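Local coordinates for oxygen-binding di-iron protein (Treponema denticola ATCC 35404, PDB 6QNM) that probably binds dioxygen at a di-iron centre held in a metallo-beta-lactamase-like domain, its physiological role not being established, at residues D71-I76 with T96-Y101; T180-F185 with A227-E232. All coordinates share one frame; numbering follows the deposited sequence.

In the fold
Contact 1 (71-76 with 96-101) and contact 2 (180-185 with 227-232) lie on opposite sides of the chain's centre, each centre about 16 Å from it. The contact centres are about 30 Å apart and the nearest atoms about 18 Å, so the two do not touch. They follow in series along the chain, contact 1 closing before contact 2 opens. Contact 1 pairs two parallel strands of one mixed sheet; contact 2 joins a loop to the residues leading into strand 229-230, an outermost strand of the other sheet within this chain. The pair thus samples both sheets of the metallo-beta-lactamase-like fold, and neither contact includes a metal atom.

Contact 1: residues D71-I76 with T96-Y101; sequences DKIDTI and TKAKIY
Backbone hydrogen bonds carry most of the pairing between Asp74-Ile76 and Lys99-Tyr101. Lys99 N donates to Asp74 O at 2.9 Å. Ile76 then uses both its polar backbone atoms: its N reaches Lys99 O at 2.7 Å, and its O receives Tyr101 N at 2.8 Å. A water donates to Ile73 O at 2.9 Å; its bond from Lys97 N, which links it to the other segment, is weak, and its very short approach to Asp71 O is doubtful.

Among the side chains on the Thr75 face, the lysine chain of Lys99 bends at chi3 and chi4, bringing NZ to Thr75 OG1 at 3.2 Å, a hydrogen bond. The other branch, Thr75 CG2, lies anti to the backbone N and meets the Tyr101 ring obliquely, 3.5 Å from CD1. The carboxylate of Asp74 is instead paired with Arg45.

Apolar contacts fill the Ile76 face. Ile76 CG1 rests 4.0 Å from Ala98 CB, and Ile76 CB lies 4.1 Å from Ile100 CG1; Trp92 and Leu93 of helix 89-95 add to this layer.

With segment axes 23° apart and helix 89-95 between the strands in sequence, this is the parallel pairing of a beta-alpha-beta crossover in the metallo-beta-lactamase fold.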
loop_
_atom_site.group_PDB
_atom_site.type_symbol
_atom_site.label_atom_id
_atom_site.label_comp_id
_atom_site.label_asym_id
_atom_site.label_seq_id
_atom_site.Cartn_x
_atom_site.Cartn_y
_atom_site.Cartn_z
ATOM N N ASP A 71 -27.612 7.626 4.942
ATOM C CA ASP A 71 -28.438 7.463 3.751
ATOM C C ASP A 71 -27.960 8.311 2.582
ATOM O O ASP A 71 -27.970 7.866 1.430
ATOM C CB ASP A 71 -29.885 7.861 4.072
ATOM C CG ASP A 71 -30.812 6.679 4.194
ATOM O OD1 ASP A 71 -30.314 5.542 4.291
ATOM O OD2 ASP A 71 -32.042 6.890 4.200
ATOM N N LYS A 72 -27.556 9.544 2.873
ATOM C CA LYS A 72 -27.326 10.552 1.852
ATOM C C LYS A 72 -25.856 10.723 1.501
ATOM O O LYS A 72 -25.495 11.702 0.841
ATOM C CB LYS A 72 -27.939 11.878 2.300
ATOM C CG LYS A 72 -29.368 11.697 2.804
ATOM C CD LYS A 72 -30.144 12.997 2.884
ATOM C CE LYS A 72 -31.557 12.740 3.402
ATOM N NZ LYS A 72 -32.470 13.904 3.212
ATOM N N ILE A 73 -24.998 9.799 1.920
ATOM C CA ILE A 73 -23.605 9.826 1.490
ATOM C C ILE A 73 -23.553 9.157 0.121
ATOM O O ILE A 73 -23.774 7.948 0.001
ATOM C CB ILE A 73 -22.684 9.129 2.493
ATOM C CG1 ILE A 73 -22.653 9.909 3.811
ATOM C CG2 ILE A 73 -21.288 8.999 1.914
ATOM C CD1 ILE A 73 -21.977 9.173 4.938
ATOM N N ASP A 74 -23.269 9.946 -0.918
ATOM C CA ASP A 74 -23.282 9.468 -2.296
ATOM C C ASP A 74 -21.910 9.089 -2.825
ATOM O O ASP A 74 -21.829 8.359 -3.820
ATOM C CB ASP A 74 -23.864 10.537 -3.230
ATOM C CG ASP A 74 -25.256 10.972 -2.827
ATOM O OD1 ASP A 74 -25.987 10.160 -2.226
ATOM O OD2 ASP A 74 -25.617 12.132 -3.120
ATOM N N THR A 75 -20.840 9.570 -2.204
ATOM C CA THR A 75 -19.504 9.447 -2.763
ATOM C C THR A 75 -18.512 9.129 -1.660
ATOM O O THR A 75 -18.541 9.754 -0.595
ATOM C CB THR A 75 -19.101 10.740 -3.481
ATOM O OG1 THR A 75 -19.957 10.943 -4.612
ATOM C CG2 THR A 75 -17.654 10.680 -3.941
ATOM N N ILE A 76 -17.644 8.156 -1.912
ATOM C CA ILE A 76 -16.515 7.858 -1.042
ATOM C C ILE A 76 -15.247 8.023 -1.863
ATOM O O ILE A 76 -15.142 7.479 -2.968
ATOM C CB ILE A 76 -16.599 6.438 -0.451
ATOM C CG1 ILE A 76 -17.773 6.322 0.521
ATOM C CG2 ILE A 76 -15.292 6.066 0.236
ATOM C CD1 ILE A 76 -17.977 4.915 1.046
ATOM N N THR A 96 -24.101 2.789 3.287
ATOM C CA THR A 96 -24.220 3.807 2.261
ATOM C C THR A 96 -24.491 3.117 0.929
ATOM O O THR A 96 -24.165 1.956 0.719
ATOM C CB THR A 96 -22.945 4.641 2.129
ATOM O OG1 THR A 96 -21.941 3.881 1.435
ATOM C CG2 THR A 96 -22.400 5.021 3.522
ATOM N N LYS A 97 -25.093 3.857 0.030
ATOM C CA LYS A 97 -25.275 3.455 -1.346
ATOM C C LYS A 97 -24.298 4.209 -2.251
ATOM O O LYS A 97 -24.567 4.468 -3.436
ATOM C CB LYS A 97 -26.714 3.623 -1.801
ATOM C CG LYS A 97 -27.493 2.334 -1.813
ATOM C CD LYS A 97 -28.776 2.507 -2.601
ATOM C CE LYS A 97 -29.977 1.929 -1.838
ATOM N NZ LYS A 97 -31.316 2.149 -2.483
ATOM N N ALA A 98 -23.146 4.578 -1.693
ATOM C CA ALA A 98 -22.230 5.520 -2.312
ATOM C C ALA A 98 -21.373 4.866 -3.388
ATOM O O ALA A 98 -21.083 3.667 -3.357
ATOM C CB ALA A 98 -21.309 6.141 -1.261
ATOM N N LYS A 99 -20.963 5.687 -4.353
ATOM C CA LYS A 99 -19.911 5.341 -5.305
ATOM C C LYS A 99 -18.543 5.527 -4.660
ATOM O O LYS A 99 -18.349 6.415 -3.829
ATOM C CB LYS A 99 -19.993 6.220 -6.559
ATOM C CG LYS A 99 -21.378 6.309 -7.179
ATOM C CD LYS A 99 -21.579 7.658 -7.862
ATOM C CE LYS A 99 -21.946 8.750 -6.875
ATOM N NZ LYS A 99 -21.427 10.084 -7.293
ATOM N N ILE A 100 -17.592 4.681 -5.045
ATOM C CA ILE A 100 -16.229 4.742 -4.536
ATOM C C ILE A 100 -15.322 5.198 -5.669
ATOM O O ILE A 100 -15.268 4.559 -6.728
ATOM C CB ILE A 100 -15.776 3.386 -3.978
ATOM C CG1 ILE A 100 -16.575 3.032 -2.722
ATOM C CG2 ILE A 100 -14.291 3.407 -3.685
ATOM C CD1 ILE A 100 -16.074 1.789 -2.023
ATOM N N TYR A 101 -14.621 6.308 -5.458
ATOM C CA TYR A 101 -13.633 6.800 -6.409
ATOM C C TYR A 101 -12.249 6.417 -5.904
ATOM O O TYR A 101 -11.893 6.718 -4.760
ATOM C CB TYR A 101 -13.723 8.315 -6.589
ATOM C CG TYR A 101 -14.965 8.797 -7.305
ATOM C CD1 TYR A 101 -16.168 8.932 -6.626
ATOM C CD2 TYR A 101 -14.930 9.136 -8.653
ATOM C CE1 TYR A 101 -17.308 9.382 -7.270
ATOM C CE2 TYR A 101 -16.065 9.588 -9.305
ATOM C CZ TYR A 101 -17.251 9.708 -8.605
ATOM O OH TYR A 101 -18.388 10.153 -9.238
HETATM O O HOH W 1 -26.459 7.009 -0.400
#

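Contact 2: residues T180-F185 with A227-E232; sequences TFVEDF and AIYKDE
Lys230 touches the Phe181 ring with two of its carbons, CB and CD. Its CB sits 3.8 Å from Phe181 CD1. With CG anti to the backbone N (chi1 -175°), the chain extends past the ring, and CD comes over one face, offset toward the rim and 3.6 Å from Phe181 CE1, as a CH-pi contact. Bends at chi3 and chi4 then carry NZ to Asp231 OD2 at 2.9 Å, a salt bridge made on the syn side of the carboxylate. That ammonium is too far from the Phe181 ring for more than a weak cation-pi attraction. Thr180 CG2 covers the opposite face, over its centre, so the phenyl is sandwiched between two aliphatic groups.

The backbones are joined by a single bridge, Phe181 with Ile228. Ile228 N donates to Thr180 O at 3.0 Å, and Val182 N donates to Ile228 O at 2.8 Å. The loop is tied to Ile228, at the entry to the short strand 229-230, which pairs with strand 220-223 at one edge of a sheet of the metallo-beta-lactamase-like fold.

Further along the loop, Val182 CG2 packs 3.5 Å from Ala227 CB and touches the Tyr229 ring obliquely. At the start of helix 185-199, Phe185 turns its ring edge to Tyr229 CE1, while Tyr229 OH bonds to Gly169 O. A water accepts from Lys230 N at 2.8 Å and probably donates to Val182 O.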
loop_
_atom_site.group_PDB
_atom_site.type_symbol
_atom_site.label_atom_id
_atom_site.label_comp_id
_atom_site.label_asym_id
_atom_site.label_seq_id
_atom_site.Cartn_x
_atom_site.Cartn_y
_atom_site.Cartn_z
ATOM N N THR A 180 -6.563 22.627 15.921
ATOM C CA THR A 180 -7.003 22.253 14.578
ATOM C C THR A 180 -5.904 22.507 13.549
ATOM O O THR A 180 -5.657 21.673 12.672
ATOM C CB THR A 180 -8.272 23.022 14.200
ATOM O OG1 THR A 180 -9.316 22.739 15.140
ATOM C CG2 THR A 180 -8.739 22.639 12.796
ATOM N N PHE A 181 -5.225 23.648 13.654
ATOM C CA PHE A 181 -4.292 24.125 12.645
ATOM C C PHE A 181 -2.857 24.151 13.159
ATOM O O PHE A 181 -2.606 24.338 14.353
ATOM C CB PHE A 181 -4.682 25.533 12.180
ATOM C CG PHE A 181 -6.062 25.617 11.600
ATOM C CD1 PHE A 181 -6.317 25.162 10.316
ATOM C CD2 PHE A 181 -7.107 26.153 12.337
ATOM C CE1 PHE A 181 -7.590 25.238 9.777
ATOM C CE2 PHE A 181 -8.380 26.229 11.807
ATOM C CZ PHE A 181 -8.622 25.771 10.524
ATOM N N VAL A 182 -1.919 23.965 12.229
ATOM C CA VAL A 182 -0.495 24.105 12.520
ATOM C C VAL A 182 -0.188 25.556 12.870
ATOM O O VAL A 182 -0.570 26.482 12.144
ATOM C CB VAL A 182 0.350 23.639 11.324
ATOM C CG1 VAL A 182 1.827 23.943 11.554
ATOM C CG2 VAL A 182 0.147 22.154 11.059
ATOM N N GLU A 183 0.508 25.764 13.991
ATOM C CA GLU A 183 0.831 27.111 14.437
ATOM C C GLU A 183 2.302 27.472 14.300
ATOM O O GLU A 183 2.624 28.662 14.254
ATOM C CB GLU A 183 0.429 27.294 15.909
ATOM C CG GLU A 183 -1.005 26.921 16.225
ATOM C CD GLU A 183 -1.431 27.385 17.603
ATOM O OE1 GLU A 183 -0.741 27.050 18.590
ATOM O OE2 GLU A 183 -2.457 28.088 17.699
ATOM N N ASP A 184 3.193 26.486 14.231
ATOM C CA ASP A 184 4.625 26.744 14.110
ATOM C C ASP A 184 5.219 25.631 13.261
ATOM O O ASP A 184 5.325 24.495 13.731
ATOM C CB ASP A 184 5.292 26.809 15.483
ATOM C CG ASP A 184 6.732 27.289 15.416
ATOM O OD1 ASP A 184 7.498 26.802 14.556
ATOM O OD2 ASP A 184 7.101 28.164 16.229
ATOM N N PHE A 185 5.602 25.947 12.019
ATOM C CA PHE A 185 6.033 24.889 11.109
ATOM C C PHE A 185 7.288 24.191 11.614
ATOM O O PHE A 185 7.371 22.958 11.587
ATOM C CB PHE A 185 6.276 25.430 9.703
ATOM C CG PHE A 185 6.560 24.349 8.700
ATOM C CD1 PHE A 185 5.525 23.602 8.162
ATOM C CD2 PHE A 185 7.863 24.046 8.333
ATOM C CE1 PHE A 185 5.778 22.591 7.257
ATOM C CE2 PHE A 185 8.123 23.032 7.425
ATOM C CZ PHE A 185 7.079 22.305 6.886
ATOM N N ALA A 227 -2.305 18.157 12.323
ATOM C CA ALA A 227 -2.920 19.468 12.184
ATOM C C ALA A 227 -2.910 19.936 10.729
ATOM O O ALA A 227 -2.118 19.478 9.898
ATOM C CB ALA A 227 -2.210 20.489 13.073
ATOM N N ILE A 228 -3.806 20.878 10.438
ATOM C CA ILE A 228 -4.053 21.376 9.089
ATOM C C ILE A 228 -3.194 22.607 8.830
ATOM O O ILE A 228 -3.011 23.457 9.710
ATOM C CB ILE A 228 -5.551 21.691 8.913
ATOM C CG1 ILE A 228 -6.375 20.409 9.046
ATOM C CG2 ILE A 228 -5.826 22.389 7.588
ATOM C CD1 ILE A 228 -7.800 20.656 9.497
ATOM N N TYR A 229 -2.673 22.710 7.606
ATOM C CA TYR A 229 -1.888 23.861 7.184
ATOM C C TYR A 229 -2.816 24.938 6.633
ATOM O O TYR A 229 -3.615 24.675 5.727
ATOM C CB TYR A 229 -0.860 23.457 6.125
ATOM C CG TYR A 229 -0.012 22.273 6.532
ATOM C CD1 TYR A 229 1.134 22.448 7.295
ATOM C CD2 TYR A 229 -0.363 20.981 6.165
ATOM C CE1 TYR A 229 1.913 21.367 7.676
ATOM C CE2 TYR A 229 0.409 19.894 6.542
ATOM C CZ TYR A 229 1.545 20.094 7.297
ATOM O OH TYR A 229 2.316 19.015 7.674
ATOM N N LYS A 230 -2.689 26.151 7.167
ATOM C CA LYS A 230 -3.508 27.282 6.761
ATOM C C LYS A 230 -2.650 28.540 6.797
ATOM O O LYS A 230 -1.582 28.565 7.414
ATOM C CB LYS A 230 -4.729 27.413 7.693
ATOM C CG LYS A 230 -5.756 28.471 7.329
ATOM C CD LYS A 230 -6.900 28.460 8.336
ATOM C CE LYS A 230 -6.691 29.483 9.444
ATOM N NZ LYS A 230 -7.162 30.836 9.032
ATOM N N ASP A 231 -3.122 29.584 6.111
ATOM C CA ASP A 231 -2.444 30.888 6.059
ATOM C C ASP A 231 -1.008 30.659 5.588
ATOM O O ASP A 231 -0.803 30.004 4.555
ATOM C CB ASP A 231 -2.577 31.592 7.406
ATOM C CG ASP A 231 -4.017 31.787 7.827
ATOM O OD1 ASP A 231 -4.843 32.181 6.977
ATOM O OD2 ASP A 231 -4.319 31.558 9.019
ATOM N N GLU A 232 -0.002 31.176 6.296
ATOM C CA GLU A 232 1.388 31.048 5.877
ATOM C C GLU A 232 1.880 29.608 5.911
ATOM O O GLU A 232 2.830 29.279 5.195
ATOM C CB GLU A 232 2.281 31.915 6.766
ATOM C CG GLU A 232 1.811 33.355 6.914
ATOM C CD GLU A 232 0.693 33.510 7.932
ATOM O OE1 GLU A 232 0.550 32.627 8.808
ATOM O OE2 GLU A 232 -0.051 34.509 7.845
HETATM O O HOH W 2 -1.941 26.504 9.872
#